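Local coordinates for protein histidine acid phosphatase (Bifidobacterium longum subsp. infantis, PDB 6RXD) that probably removes phosphate groups from inositol polyphosphates such as phytate, and from 2,3-bisphosphoglycerate, as a histidine acid phosphatase of the MINPP subfamily, at residues 27-31 with 490-494; 34-40 with 447-453; 89-93 with 279-283; 263-267 with 292-298; 355-359 with 401-405. One frame throughout, in Å; residues are numbered along the deposited sequence.

Interaction 1 of 5, residues 27-31 with 490-494; sequences YSKAP and STWYK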
# COMPACT_ATOMS: atom_id res chain seq x y z
N TYR A 27 14.88 -17.75 -7.75
CA TYR A 27 14.76 -17.77 -6.29
C TYR A 27 15.58 -18.94 -5.77
O TYR A 27 15.60 -20.02 -6.39
CB TYR A 27 13.30 -17.92 -5.85
CG TYR A 27 12.43 -16.75 -6.24
CD1 TYR A 27 12.84 -15.44 -6.00
CD2 TYR A 27 11.20 -16.95 -6.85
CE1 TYR A 27 12.04 -14.36 -6.35
CE2 TYR A 27 10.40 -15.88 -7.21
CZ TYR A 27 10.83 -14.59 -6.96
OH TYR A 27 10.04 -13.53 -7.31
N SER A 28 16.25 -18.76 -4.64
CA SER A 28 17.13 -19.80 -4.13
C SER A 28 16.39 -21.10 -3.80
O SER A 28 15.23 -21.08 -3.37
CB SER A 28 17.93 -19.31 -2.92
OG SER A 28 17.10 -19.24 -1.77
N LYS A 29 17.06 -22.23 -4.03
CA LYS A 29 16.53 -23.53 -3.63
C LYS A 29 16.82 -23.79 -2.16
O LYS A 29 17.89 -23.44 -1.65
CB LYS A 29 17.15 -24.65 -4.48
CG LYS A 29 17.07 -24.41 -5.99
CD LYS A 29 15.65 -24.11 -6.43
CE LYS A 29 15.53 -24.06 -7.95
NZ LYS A 29 14.15 -23.69 -8.37
N ALA A 30 15.89 -24.43 -1.47
CA ALA A 30 16.12 -24.83 -0.09
C ALA A 30 17.24 -25.85 -0.05
O ALA A 30 17.47 -26.57 -1.03
CB ALA A 30 14.84 -25.40 0.51
N PRO A 31 17.96 -25.92 1.08
CA PRO A 31 19.06 -26.89 1.21
C PRO A 31 18.59 -28.33 1.02
O PRO A 31 17.42 -28.66 1.24
CB PRO A 31 19.57 -26.67 2.64
CG PRO A 31 18.52 -25.85 3.33
CD PRO A 31 17.86 -25.04 2.26
N SER A 490 23.20 -18.25 2.80
CA SER A 490 21.82 -18.68 2.64
C SER A 490 20.85 -17.57 3.01
O SER A 490 21.16 -16.71 3.84
CB SER A 490 21.54 -19.90 3.53
OG SER A 490 20.22 -20.36 3.36
N THR A 491 19.68 -17.59 2.37
CA THR A 491 18.56 -16.72 2.74
C THR A 491 17.45 -17.50 3.43
O THR A 491 16.33 -16.99 3.58
CB THR A 491 17.96 -16.02 1.50
OG1 THR A 491 17.70 -17.00 0.49
CG2 THR A 491 18.93 -14.98 0.96
N TRP A 492 17.74 -18.73 3.84
CA TRP A 492 16.81 -19.54 4.62
C TRP A 492 17.17 -19.45 6.10
O TRP A 492 18.34 -19.46 6.45
CB TRP A 492 16.83 -21.00 4.15
CG TRP A 492 16.37 -21.14 2.74
CD1 TRP A 492 17.11 -20.95 1.61
CD2 TRP A 492 15.05 -21.49 2.31
NE1 TRP A 492 16.32 -21.14 0.49
CE2 TRP A 492 15.05 -21.48 0.90
CE3 TRP A 492 13.86 -21.80 2.98
CZ2 TRP A 492 13.91 -21.77 0.14
CZ3 TRP A 492 12.73 -22.09 2.23
CH2 TRP A 492 12.76 -22.08 0.82
N TYR A 493 16.14 -19.40 6.95
CA TYR A 493 16.31 -19.24 8.40
C TYR A 493 15.46 -20.24 9.16
O TYR A 493 14.29 -20.48 8.80
CB TYR A 493 15.84 -17.85 8.81
CG TYR A 493 16.64 -16.73 8.22
CD1 TYR A 493 17.58 -16.05 8.99
CD2 TYR A 493 16.48 -16.34 6.89
CE1 TYR A 493 18.32 -15.01 8.46
CE2 TYR A 493 17.22 -15.29 6.34
CZ TYR A 493 18.13 -14.63 7.14
OH TYR A 493 18.87 -13.59 6.62
N LYS A 494 16.01 -20.79 10.24
CA LYS A 494 15.24 -21.68 11.10
C LYS A 494 14.06 -20.95 11.73
O LYS A 494 14.16 -19.77 12.08
CB LYS A 494 16.11 -22.23 12.22
CG LYS A 494 17.05 -23.35 11.81
CD LYS A 494 17.62 -24.01 13.07
CE LYS A 494 18.63 -25.11 12.72
NZ LYS A 494 19.26 -25.71 13.95

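Interaction 2 of 5, residues 34-40 with 447-453; sequences YGPIYTE and QWDVYAR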
# COMPACT_ATOMS: atom_id res chain seq x y z
N TYR A 34 15.28 -30.73 2.20
CA TYR A 34 14.13 -29.94 2.64
C TYR A 34 13.09 -29.80 1.53
O TYR A 34 13.43 -29.51 0.38
CB TYR A 34 14.60 -28.56 3.14
CG TYR A 34 15.35 -28.63 4.46
CD1 TYR A 34 14.75 -28.24 5.64
CD2 TYR A 34 16.66 -29.10 4.51
CE1 TYR A 34 15.42 -28.31 6.86
CE2 TYR A 34 17.35 -29.18 5.73
CZ TYR A 34 16.72 -28.79 6.89
OH TYR A 34 17.39 -28.87 8.10
N GLY A 35 11.82 -30.01 1.89
CA GLY A 35 10.71 -29.90 0.95
C GLY A 35 9.66 -28.94 1.49
O GLY A 35 9.60 -28.70 2.70
N PRO A 36 8.82 -28.40 0.60
CA PRO A 36 7.86 -27.36 0.98
C PRO A 36 6.74 -27.88 1.89
O PRO A 36 6.21 -28.97 1.63
CB PRO A 36 7.27 -26.93 -0.36
CG PRO A 36 7.42 -28.15 -1.25
CD PRO A 36 8.74 -28.73 -0.84
N ILE A 37 6.39 -27.13 2.93
CA ILE A 37 5.23 -27.48 3.77
C ILE A 37 4.20 -26.35 3.94
O ILE A 37 3.07 -26.61 4.33
CB ILE A 37 5.64 -27.97 5.17
CG1 ILE A 37 6.46 -26.90 5.90
CG2 ILE A 37 6.42 -29.28 5.08
CD1 ILE A 37 6.53 -27.13 7.41
N TYR A 38 4.58 -25.11 3.66
CA TYR A 38 3.67 -24.00 3.91
C TYR A 38 4.11 -22.76 3.15
O TYR A 38 5.30 -22.58 2.88
CB TYR A 38 3.63 -23.70 5.43
CG TYR A 38 2.65 -22.62 5.84
CD1 TYR A 38 1.27 -22.86 5.82
CD2 TYR A 38 3.10 -21.37 6.26
CE1 TYR A 38 0.37 -21.86 6.19
CE2 TYR A 38 2.21 -20.38 6.63
CZ TYR A 38 0.85 -20.62 6.59
OH TYR A 38 -0.02 -19.61 6.96
N THR A 39 3.16 -21.91 2.78
CA THR A 39 3.52 -20.58 2.31
C THR A 39 2.49 -19.57 2.79
O THR A 39 1.36 -19.94 3.11
CB THR A 39 3.64 -20.54 0.77
OG1 THR A 39 4.20 -19.27 0.37
CG2 THR A 39 2.28 -20.75 0.09
N GLU A 40 2.85 -18.29 2.86
CA GLU A 40 1.88 -17.30 3.31
C GLU A 40 2.25 -15.92 2.83
O GLU A 40 3.37 -15.67 2.41
CB GLU A 40 1.76 -17.30 4.83
CG GLU A 40 3.04 -16.94 5.54
CD GLU A 40 2.86 -16.85 7.03
OE1 GLU A 40 1.77 -16.43 7.48
OE2 GLU A 40 3.80 -17.21 7.76
N GLN A 447 5.90 -12.25 1.34
CA GLN A 447 5.57 -13.68 1.28
C GLN A 447 6.66 -14.48 1.99
O GLN A 447 7.85 -14.17 1.88
CB GLN A 447 5.45 -14.13 -0.17
CG GLN A 447 4.36 -13.39 -0.96
CD GLN A 447 4.14 -13.97 -2.33
OE1 GLN A 447 4.10 -15.19 -2.51
NE2 GLN A 447 4.01 -13.09 -3.32
N TRP A 448 6.26 -15.51 2.74
CA TRP A 448 7.24 -16.40 3.35
C TRP A 448 6.99 -17.80 2.84
O TRP A 448 5.83 -18.24 2.80
CB TRP A 448 7.09 -16.45 4.87
CG TRP A 448 7.51 -15.21 5.62
CD1 TRP A 448 7.96 -14.03 5.10
CD2 TRP A 448 7.48 -15.05 7.04
NE1 TRP A 448 8.22 -13.14 6.12
CE2 TRP A 448 7.93 -13.75 7.32
CE3 TRP A 448 7.13 -15.89 8.10
CZ2 TRP A 448 8.03 -13.25 8.63
CZ3 TRP A 448 7.22 -15.40 9.40
CH2 TRP A 448 7.68 -14.10 9.65
N ASP A 449 8.07 -18.51 2.50
CA ASP A 449 7.98 -19.93 2.16
C ASP A 449 8.60 -20.75 3.28
O ASP A 449 9.64 -20.38 3.82
CB ASP A 449 8.75 -20.22 0.87
CG ASP A 449 8.19 -19.48 -0.32
OD1 ASP A 449 6.96 -19.28 -0.38
OD2 ASP A 449 8.98 -19.09 -1.20
N VAL A 450 7.96 -21.87 3.63
CA VAL A 450 8.46 -22.70 4.72
C VAL A 450 8.67 -24.13 4.23
O VAL A 450 7.77 -24.73 3.65
CB VAL A 450 7.47 -22.72 5.91
CG1 VAL A 450 8.06 -23.52 7.08
CG2 VAL A 450 7.15 -21.31 6.35
N TYR A 451 9.87 -24.64 4.45
CA TYR A 451 10.21 -26.00 4.06
C TYR A 451 10.60 -26.80 5.29
O TYR A 451 10.91 -26.23 6.34
CB TYR A 451 11.39 -25.99 3.08
CG TYR A 451 11.09 -25.64 1.63
CD1 TYR A 451 11.61 -26.41 0.60
CD2 TYR A 451 10.31 -24.54 1.29
CE1 TYR A 451 11.38 -26.09 -0.73
CE2 TYR A 451 10.06 -24.22 -0.05
CZ TYR A 451 10.60 -24.99 -1.04
OH TYR A 451 10.37 -24.68 -2.36
N ALA A 452 10.59 -28.13 5.18
CA ALA A 452 10.97 -28.97 6.31
C ALA A 452 11.70 -30.19 5.82
O ALA A 452 11.48 -30.65 4.69
CB ALA A 452 9.74 -29.37 7.12
N ARG A 453 12.58 -30.71 6.67
CA ARG A 453 13.22 -31.99 6.41
C ARG A 453 12.47 -33.05 7.21
O ARG A 453 12.24 -32.88 8.41
CB ARG A 453 14.69 -31.94 6.82
CG ARG A 453 15.41 -33.27 6.70
CD ARG A 453 16.87 -33.14 7.08
NE ARG A 453 17.58 -34.41 6.91
CZ ARG A 453 18.87 -34.58 7.18
NH1 ARG A 453 19.59 -33.57 7.65
NH2 ARG A 453 19.44 -35.77 7.00
O HOH W 1 19.46 -30.64 8.40
O HOH W 2 2.90 -17.45 -1.31

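Interaction 3 of 5, residues 89-93 with 279-283; sequences TAANV and APGAD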
# COMPACT_ATOMS: atom_id res chain seq x y z
N THR A 89 -11.51 12.48 -14.99
CA THR A 89 -12.83 12.44 -14.38
C THR A 89 -13.70 11.41 -15.08
O THR A 89 -14.35 10.58 -14.43
CB THR A 89 -13.46 13.83 -14.41
OG1 THR A 89 -12.71 14.69 -13.55
CG2 THR A 89 -14.93 13.80 -13.93
N ALA A 90 -13.69 11.43 -16.41
CA ALA A 90 -14.48 10.47 -17.17
C ALA A 90 -14.06 9.03 -16.90
O ALA A 90 -14.89 8.13 -16.85
CB ALA A 90 -14.42 10.78 -18.66
N ALA A 91 -12.76 8.80 -16.73
CA ALA A 91 -12.26 7.46 -16.43
C ALA A 91 -12.79 6.99 -15.07
O ALA A 91 -13.18 5.82 -14.90
CB ALA A 91 -10.75 7.45 -16.45
N ASN A 92 -12.80 7.89 -14.11
CA ASN A 92 -13.32 7.57 -12.78
C ASN A 92 -14.83 7.39 -12.73
O ASN A 92 -15.33 6.53 -11.99
CB ASN A 92 -12.88 8.64 -11.78
CG ASN A 92 -11.47 8.41 -11.30
OD1 ASN A 92 -11.24 7.55 -10.45
ND2 ASN A 92 -10.52 9.17 -11.84
N VAL A 93 -15.55 8.18 -13.51
CA VAL A 93 -17.00 8.05 -13.55
C VAL A 93 -17.37 6.67 -14.09
O VAL A 93 -18.24 5.98 -13.54
CB VAL A 93 -17.63 9.17 -14.39
CG1 VAL A 93 -19.07 8.83 -14.77
CG2 VAL A 93 -17.59 10.48 -13.62
N ALA A 279 -19.72 14.57 -10.29
CA ALA A 279 -18.93 14.45 -11.51
C ALA A 279 -19.85 14.35 -12.73
O ALA A 279 -20.88 13.68 -12.67
CB ALA A 279 -18.03 13.24 -11.43
N PRO A 280 -19.48 15.02 -13.84
CA PRO A 280 -20.30 14.97 -15.06
C PRO A 280 -20.53 13.53 -15.51
O PRO A 280 -19.56 12.75 -15.58
CB PRO A 280 -19.43 15.69 -16.10
CG PRO A 280 -18.57 16.61 -15.30
CD PRO A 280 -18.27 15.85 -14.03
N GLY A 281 -21.78 13.17 -15.78
CA GLY A 281 -22.12 11.84 -16.26
C GLY A 281 -22.34 10.80 -15.18
O GLY A 281 -22.77 9.67 -15.46
N ALA A 282 -22.07 11.17 -13.93
CA ALA A 282 -22.20 10.23 -12.83
C ALA A 282 -23.62 10.18 -12.29
O ALA A 282 -24.34 11.17 -12.33
CB ALA A 282 -21.22 10.58 -11.72
N ASP A 283 -23.99 9.02 -11.76
CA ASP A 283 -25.27 8.82 -11.10
C ASP A 283 -25.01 8.79 -9.61
O ASP A 283 -24.43 7.83 -9.09
CB ASP A 283 -25.87 7.48 -11.55
CG ASP A 283 -27.27 7.23 -10.99
OD1 ASP A 283 -28.05 6.53 -11.68
OD2 ASP A 283 -27.60 7.70 -9.88

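Interaction 4 of 5, residues 263-267 with 292-298; sequences KWYNT and GEVSKKI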
# COMPACT_ATOMS: atom_id res chain seq x y z
N LYS A 263 -10.11 31.63 -4.57
CA LYS A 263 -10.36 30.57 -3.60
C LYS A 263 -11.43 29.68 -4.22
O LYS A 263 -12.45 30.16 -4.70
CB LYS A 263 -10.87 31.19 -2.29
CG LYS A 263 -10.64 30.35 -1.05
CD LYS A 263 -10.89 31.19 0.21
CE LYS A 263 -9.85 32.29 0.38
NZ LYS A 263 -10.30 33.43 1.24
N TRP A 264 -11.18 28.38 -4.25
CA TRP A 264 -12.17 27.48 -4.85
C TRP A 264 -12.62 26.42 -3.89
O TRP A 264 -11.80 25.81 -3.21
CB TRP A 264 -11.62 26.83 -6.14
CG TRP A 264 -11.36 27.84 -7.19
CD1 TRP A 264 -12.27 28.40 -8.04
CD2 TRP A 264 -10.10 28.44 -7.49
NE1 TRP A 264 -11.65 29.31 -8.86
CE2 TRP A 264 -10.31 29.35 -8.55
CE3 TRP A 264 -8.80 28.29 -6.98
CZ2 TRP A 264 -9.28 30.13 -9.09
CZ3 TRP A 264 -7.78 29.05 -7.53
CH2 TRP A 264 -8.02 29.95 -8.58
N TYR A 265 -13.93 26.22 -3.82
CA TYR A 265 -14.51 25.16 -3.01
C TYR A 265 -15.11 24.10 -3.92
O TYR A 265 -15.41 24.36 -5.08
CB TYR A 265 -15.61 25.71 -2.09
CG TYR A 265 -15.07 26.66 -1.05
CD1 TYR A 265 -14.69 26.20 0.19
CD2 TYR A 265 -14.93 28.02 -1.34
CE1 TYR A 265 -14.17 27.07 1.15
CE2 TYR A 265 -14.43 28.90 -0.38
CZ TYR A 265 -14.05 28.41 0.85
OH TYR A 265 -13.55 29.27 1.80
N ASN A 266 -15.27 22.91 -3.37
CA ASN A 266 -15.78 21.78 -4.14
C ASN A 266 -17.31 21.81 -4.25
O ASN A 266 -18.01 20.95 -3.71
CB ASN A 266 -15.29 20.48 -3.50
CG ASN A 266 -15.53 19.28 -4.38
OD1 ASN A 266 -15.93 19.42 -5.54
ND2 ASN A 266 -15.29 18.08 -3.84
N THR A 267 -17.80 22.82 -4.96
CA THR A 267 -19.23 23.04 -5.15
C THR A 267 -19.53 23.22 -6.63
O THR A 267 -18.62 23.22 -7.46
CB THR A 267 -19.69 24.29 -4.41
OG1 THR A 267 -19.03 25.44 -4.97
CG2 THR A 267 -19.38 24.19 -2.92
N GLY A 292 -18.48 15.07 -4.25
CA GLY A 292 -17.46 15.38 -3.26
C GLY A 292 -17.96 16.21 -2.09
O GLY A 292 -19.09 16.68 -2.08
N GLU A 293 -17.10 16.37 -1.09
CA GLU A 293 -17.45 17.17 0.09
C GLU A 293 -17.19 18.63 -0.22
O GLU A 293 -16.13 18.97 -0.73
CB GLU A 293 -16.61 16.72 1.29
CG GLU A 293 -16.95 15.33 1.76
CD GLU A 293 -16.03 14.89 2.86
OE1 GLU A 293 -15.18 15.71 3.24
OE2 GLU A 293 -16.16 13.74 3.34
N VAL A 294 -18.14 19.49 0.12
CA VAL A 294 -18.07 20.89 -0.29
C VAL A 294 -16.99 21.67 0.43
O VAL A 294 -16.57 22.72 -0.04
CB VAL A 294 -19.43 21.62 -0.12
CG1 VAL A 294 -20.51 20.91 -0.90
CG2 VAL A 294 -19.82 21.72 1.37
N SER A 295 -16.51 21.19 1.57
CA SER A 295 -15.53 21.93 2.36
C SER A 295 -14.13 21.83 1.77
O SER A 295 -13.25 22.60 2.12
CB SER A 295 -15.51 21.44 3.80
OG SER A 295 -16.64 21.90 4.50
N LYS A 296 -13.93 20.84 0.90
CA LYS A 296 -12.63 20.67 0.24
C LYS A 296 -12.36 21.92 -0.61
O LYS A 296 -13.27 22.45 -1.27
CB LYS A 296 -12.64 19.43 -0.66
CG LYS A 296 -12.80 18.09 0.08
CD LYS A 296 -11.69 17.84 1.10
CE LYS A 296 -11.92 16.52 1.85
NZ LYS A 296 -10.91 16.28 2.91
N LYS A 297 -11.11 22.38 -0.61
CA LYS A 297 -10.80 23.68 -1.20
C LYS A 297 -9.38 23.85 -1.72
O LYS A 297 -8.47 23.11 -1.33
CB LYS A 297 -11.09 24.78 -0.17
CG LYS A 297 -10.27 24.68 1.11
CD LYS A 297 -10.91 25.58 2.17
CE LYS A 297 -10.63 25.11 3.59
NZ LYS A 297 -11.45 25.92 4.54
N ILE A 298 -9.21 24.82 -2.61
CA ILE A 298 -7.90 25.29 -3.05
C ILE A 298 -7.81 26.76 -2.61
O ILE A 298 -8.61 27.59 -3.05
CB ILE A 298 -7.73 25.19 -4.59
CG1 ILE A 298 -7.54 23.73 -5.02
CG2 ILE A 298 -6.54 26.02 -5.07
CD1 ILE A 298 -7.53 23.53 -6.57
O HOH W 3 -19.61 18.84 -3.97
O HOH W 4 -18.22 17.50 -5.78

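Interaction 5 of 5, residues 355-359 with 401-405; sequences YEKGP and ETMMP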
# COMPACT_ATOMS: atom_id res chain seq x y z
N TYR A 355 5.96 9.58 9.36
CA TYR A 355 5.80 9.99 10.75
C TYR A 355 4.61 9.36 11.47
O TYR A 355 4.67 9.12 12.68
CB TYR A 355 5.72 11.52 10.87
CG TYR A 355 7.07 12.20 10.95
CD1 TYR A 355 7.91 11.99 12.05
CD2 TYR A 355 7.51 13.04 9.94
CE1 TYR A 355 9.15 12.61 12.12
CE2 TYR A 355 8.74 13.66 10.01
CZ TYR A 355 9.55 13.43 11.10
OH TYR A 355 10.77 14.06 11.17
N GLU A 356 3.54 9.10 10.73
CA GLU A 356 2.30 8.64 11.35
C GLU A 356 2.16 7.12 11.32
O GLU A 356 1.49 6.54 12.17
CB GLU A 356 1.09 9.29 10.66
CG GLU A 356 1.03 10.79 10.81
CD GLU A 356 -0.06 11.43 9.96
OE1 GLU A 356 -0.99 10.71 9.53
OE2 GLU A 356 0.02 12.65 9.71
N LYS A 357 2.79 6.49 10.33
CA LYS A 357 2.57 5.06 10.07
C LYS A 357 3.83 4.22 9.92
O LYS A 357 3.76 2.99 9.94
CB LYS A 357 1.71 4.92 8.80
CG LYS A 357 0.36 5.65 8.94
CD LYS A 357 -0.39 5.82 7.62
CE LYS A 357 -1.69 6.58 7.83
NZ LYS A 357 -2.48 6.73 6.56
N GLY A 358 4.98 4.87 9.76
CA GLY A 358 6.22 4.17 9.51
C GLY A 358 7.13 4.21 10.73
O GLY A 358 6.65 4.29 11.86
N PRO A 359 8.45 4.16 10.50
CA PRO A 359 9.40 4.15 11.62
C PRO A 359 9.27 5.40 12.49
O PRO A 359 9.49 5.35 13.71
CB PRO A 359 10.76 4.13 10.93
CG PRO A 359 10.50 3.48 9.61
CD PRO A 359 9.13 3.99 9.20
N GLU A 401 -1.76 0.96 5.41
CA GLU A 401 -1.74 1.13 6.85
C GLU A 401 -1.37 -0.17 7.56
O GLU A 401 -1.07 -0.16 8.76
CB GLU A 401 -3.11 1.62 7.35
CG GLU A 401 -3.40 3.09 7.03
CD GLU A 401 -3.75 3.35 5.57
OE1 GLU A 401 -3.68 4.52 5.15
OE2 GLU A 401 -4.10 2.40 4.82
N THR A 402 -1.42 -1.27 6.82
CA THR A 402 -0.97 -2.57 7.33
C THR A 402 0.49 -2.77 7.00
O THR A 402 1.29 -3.18 7.85
CB THR A 402 -1.82 -3.70 6.71
OG1 THR A 402 -3.20 -3.31 6.73
CG2 THR A 402 -1.67 -5.00 7.48
N MET A 403 0.86 -2.50 5.75
CA MET A 403 2.22 -2.75 5.28
C MET A 403 3.28 -1.83 5.91
O MET A 403 4.35 -2.31 6.27
CB MET A 403 2.28 -2.65 3.75
CG MET A 403 3.67 -2.94 3.18
SD MET A 403 4.28 -4.61 3.54
CE MET A 403 3.27 -5.59 2.43
N MET A 404 2.99 -0.54 6.04
CA MET A 404 4.00 0.38 6.55
C MET A 404 4.48 0.00 7.95
O MET A 404 5.68 -0.08 8.20
CB MET A 404 3.52 1.83 6.48
CG MET A 404 3.42 2.32 5.06
SD MET A 404 2.96 4.06 4.96
CE MET A 404 1.21 3.95 5.18
N PRO A 405 3.56 -0.23 8.89
CA PRO A 405 4.11 -0.62 10.20
C PRO A 405 4.69 -2.03 10.20
O PRO A 405 5.64 -2.29 10.93
CB PRO A 405 2.90 -0.50 11.15
CG PRO A 405 1.69 -0.61 10.26
CD PRO A 405 2.11 0.04 8.94

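Interaction 1 of 5, residues 27-31 with 490-494
Trp492 presents one face of its indole to Ala30 and Pro31, so that the loop 27-31, whose backbone angles are those of a polyproline II-like extended chain, docks beside strand 493-494 of the mixed sheet of this histidine phosphatase fold. The apolar part of the contact consists of two CH-pi interactions on that one face. Ala30 CB stands 3.9 Å from the centroid of the six-membered ring of Trp492, 16° off its normal, and Pro31 CD lies 4.3 Å from the centroid of the five-membered ring. A small methyl and a compact pyrrolidine suit the place, because both bring C-H groups up to the ring face without bulk. The indole reaches the loop because its CG is anti to the carbonyl carbon (chi1 -64°). Tyr451 meets the same ring system edge-to-face.

The polar part is gathered round the pyrrole nitrogen. Trp492 NE1 gives a weak, bent hydrogen bond to Ser28 OG (3.1 Å, 132° at the hydrogen). Ser28 OG and Thr491 OG1 approach to 3.2 Å, and each is hydrogen-bonded to the carboxylate oxygen OE2 of Glu476, which thus ties the two segments together from outside. With an alanine in place of Trp492, a gap would probably open beside Ala30 and Pro31, and Ser28 OG would lose its indole donor.

Within 490-494 the polypeptide is shaped by an ST turn, in which the backbone N of Trp492 donates to Ser490 OG at 3.0 Å.

Interaction 2 of 5, residues 34-40 with 447-453
Thr39 and Asp449 lie side by side in the close-packed half of this antiparallel pairing of strands 34-44 and 445-453 in the central sheet. Thr39 OG1 is anti to its own backbone nitrogen (chi1 -171°), a setting that brings it within 2.9 Å of Asp449 OD1 and 3.1 Å of Trp448 O; a water bridges the same hydroxyl to Gln447 OE1, which also accepts from Arg118. On the other face of the sheet, Glu40 runs along Trp448 with its carboxylate plane nearly perpendicular to the indole, OE2 being 3.6 Å from CE3. Midway the register slips by one residue: Ile37 N (2.9 Å) and Tyr38 N (3.2 Å) both donate to Val450 O, a classic beta bulge. Beyond it, Pro36, which has no N-H to offer, lies over one face of the Tyr451 ring, with its CB 4.0 Å from the centroid.

The other end is looser and more exposed. Arg453 CB sits 3.7 Å from the centroid of the Tyr34 ring, over its face, while the extended arginine chain leads its guanidinium outward, linked to Tyr34 OH only through a water.

Charge follows the same gradient. Asp449 is salt-bridged to Arg118 and Arg469, and Glu40 to Arg396, so both carboxylates are likely to remain ionised although buried against the faces of the sheet, whereas the guanidinium of exposed Arg453 meets a water.

Interaction 3 of 5, residues 89-93 with 279-283
Val93 places its two methyls on different parts of the turn 279-282. CG1, anti to the backbone nitrogen (chi1 164°), reaches Gly281 C at 3.8 Å. CG2, anti to the carbonyl carbon, meets Ala279 CB at 3.6 Å and lies equally near Pro280 O. Ala282 CB faces both branches, 4.1 Å from Val93 CG2, so the branching at CB lets one residue touch Ala279, Gly281 and Ala282 together. One helical turn earlier, Thr89 has CG2 anti to the backbone nitrogen (chi1 -67° for OG1), which puts this methyl 3.9 Å from Pro280 CD, the two side chains crossing at about a right angle; its hydroxyl is turned instead to Asp56.

The loop is a type II beta turn, closed by Ala282 N donating to Ala279 O at 3.1 Å. Gly281 holds its third position with a positive phi of 87°, where a side chain would be jammed against the preceding carbonyl oxygen. Cys278, just before the turn, forms with Cys291 a disulfide seen in a structure of this enzyme. On the other side, helix 75-95 carries the valine next to Glu94, which together with His326 binds a zinc ion about 9 Å from the Val93 side chain.

Interaction 4 of 5, residues 263-267 with 292-298
Trp264 and Ile298 form an antiparallel hydrogen-bonded pair, with Trp264 N donating to Ile298 O at 2.9 Å and Ile298 N to Trp264 O at 2.8 Å. Tyr265 and Lys297 follow as a non-hydrogen-bonded pair. Beyond them Asn266, the centre of an inverse gamma turn, still donates its N to Lys296 O (2.9 Å), and the partner chain curls back through a type I turn from Glu293 to Lys296. The result is a small two-stranded sheet whose strands are joined by a long loop.

Its two faces differ. On the inner one, Ile298 CG2 touches the edge of the Trp264 ring at CE3 (3.7 Å), and both side chains pack on helix 55-69. On the outer one, Tyr265 and Lys297 lie alongside each other, with lysine CD 3.7 Å from tyrosine CE1 and the ammonium group reaching beyond. Asn266, with CG anti to its backbone nitrogen (chi1 -168°), places its amide beside Gly292, ND2 being 3.5 Å from Gly292 CA. The same ND2 makes a weak bond to Glu293 O, bent to 127°, besides one to Tyr53 O. Glycine suits position 292, since a CB there would collide with Asn266 ND2.

Interaction 5 of 5, residues 355-359 with 401-405
Lys357 and Glu401 lie side by side, pointing the same way, and their ends join in a salt bridge: Lys357 NZ is 2.9 Å from Glu401 OE1, which accepts with its anti lone pair, the one away from the other carboxylate oxygen. The lysine chain is extended beyond CG, while the glutamate bends at chi2 (75°), and this fold brings its carboxylate back to the ammonium group. Under the aliphatic part of the lysine sits Met404, whose CE presses on Lys357 CD at 3.5 Å, tighter than usual for two carbons; the flexible thioether suits so close a fit. Lys357 O faces Pro405, whose nitrogen carries no hydrogen to share.

Around this shell, Pro405 kinks helix 400-410, and His191 touches Glu401. Lys357 lies near the C-terminal end of helix 339-357, next to Glu356, which with Glu352 and Glu228 can bind zinc, though none is bound there in this model. A leucine in place of Lys357 would probably keep some packing on Met404 but leave the Glu401 carboxylate without its charged mate and more able to turn.

Glu401 ends a His-Ala-Glu triplet beginning at His399, consistent with the proton-donor motif of MINPP phosphatases, at the start of a helix that follows a central strand.

Interactions 1 and 2 touch and serve the same mixed sheet. Interaction 2 builds its strand pairing, with backbone bonds and buried charges, while interaction 1, nearer the surface, fastens a loop onto it largely through one aromatic face; Tyr451 packs against both Ala30 and Trp492. Interactions 3 and 4 lie across the molecule, their centres about 17 Å apart, and their segments alternate along the chain: the loop joining the strands of interaction 4 supplies the turn of interaction 3. Interaction 4 rests largely on main-chain bonds, interaction 3 on apolar contacts of Val93 and Thr89. Interaction 5, the most central and buried, joins two helices and alone has a salt bridge between its segments.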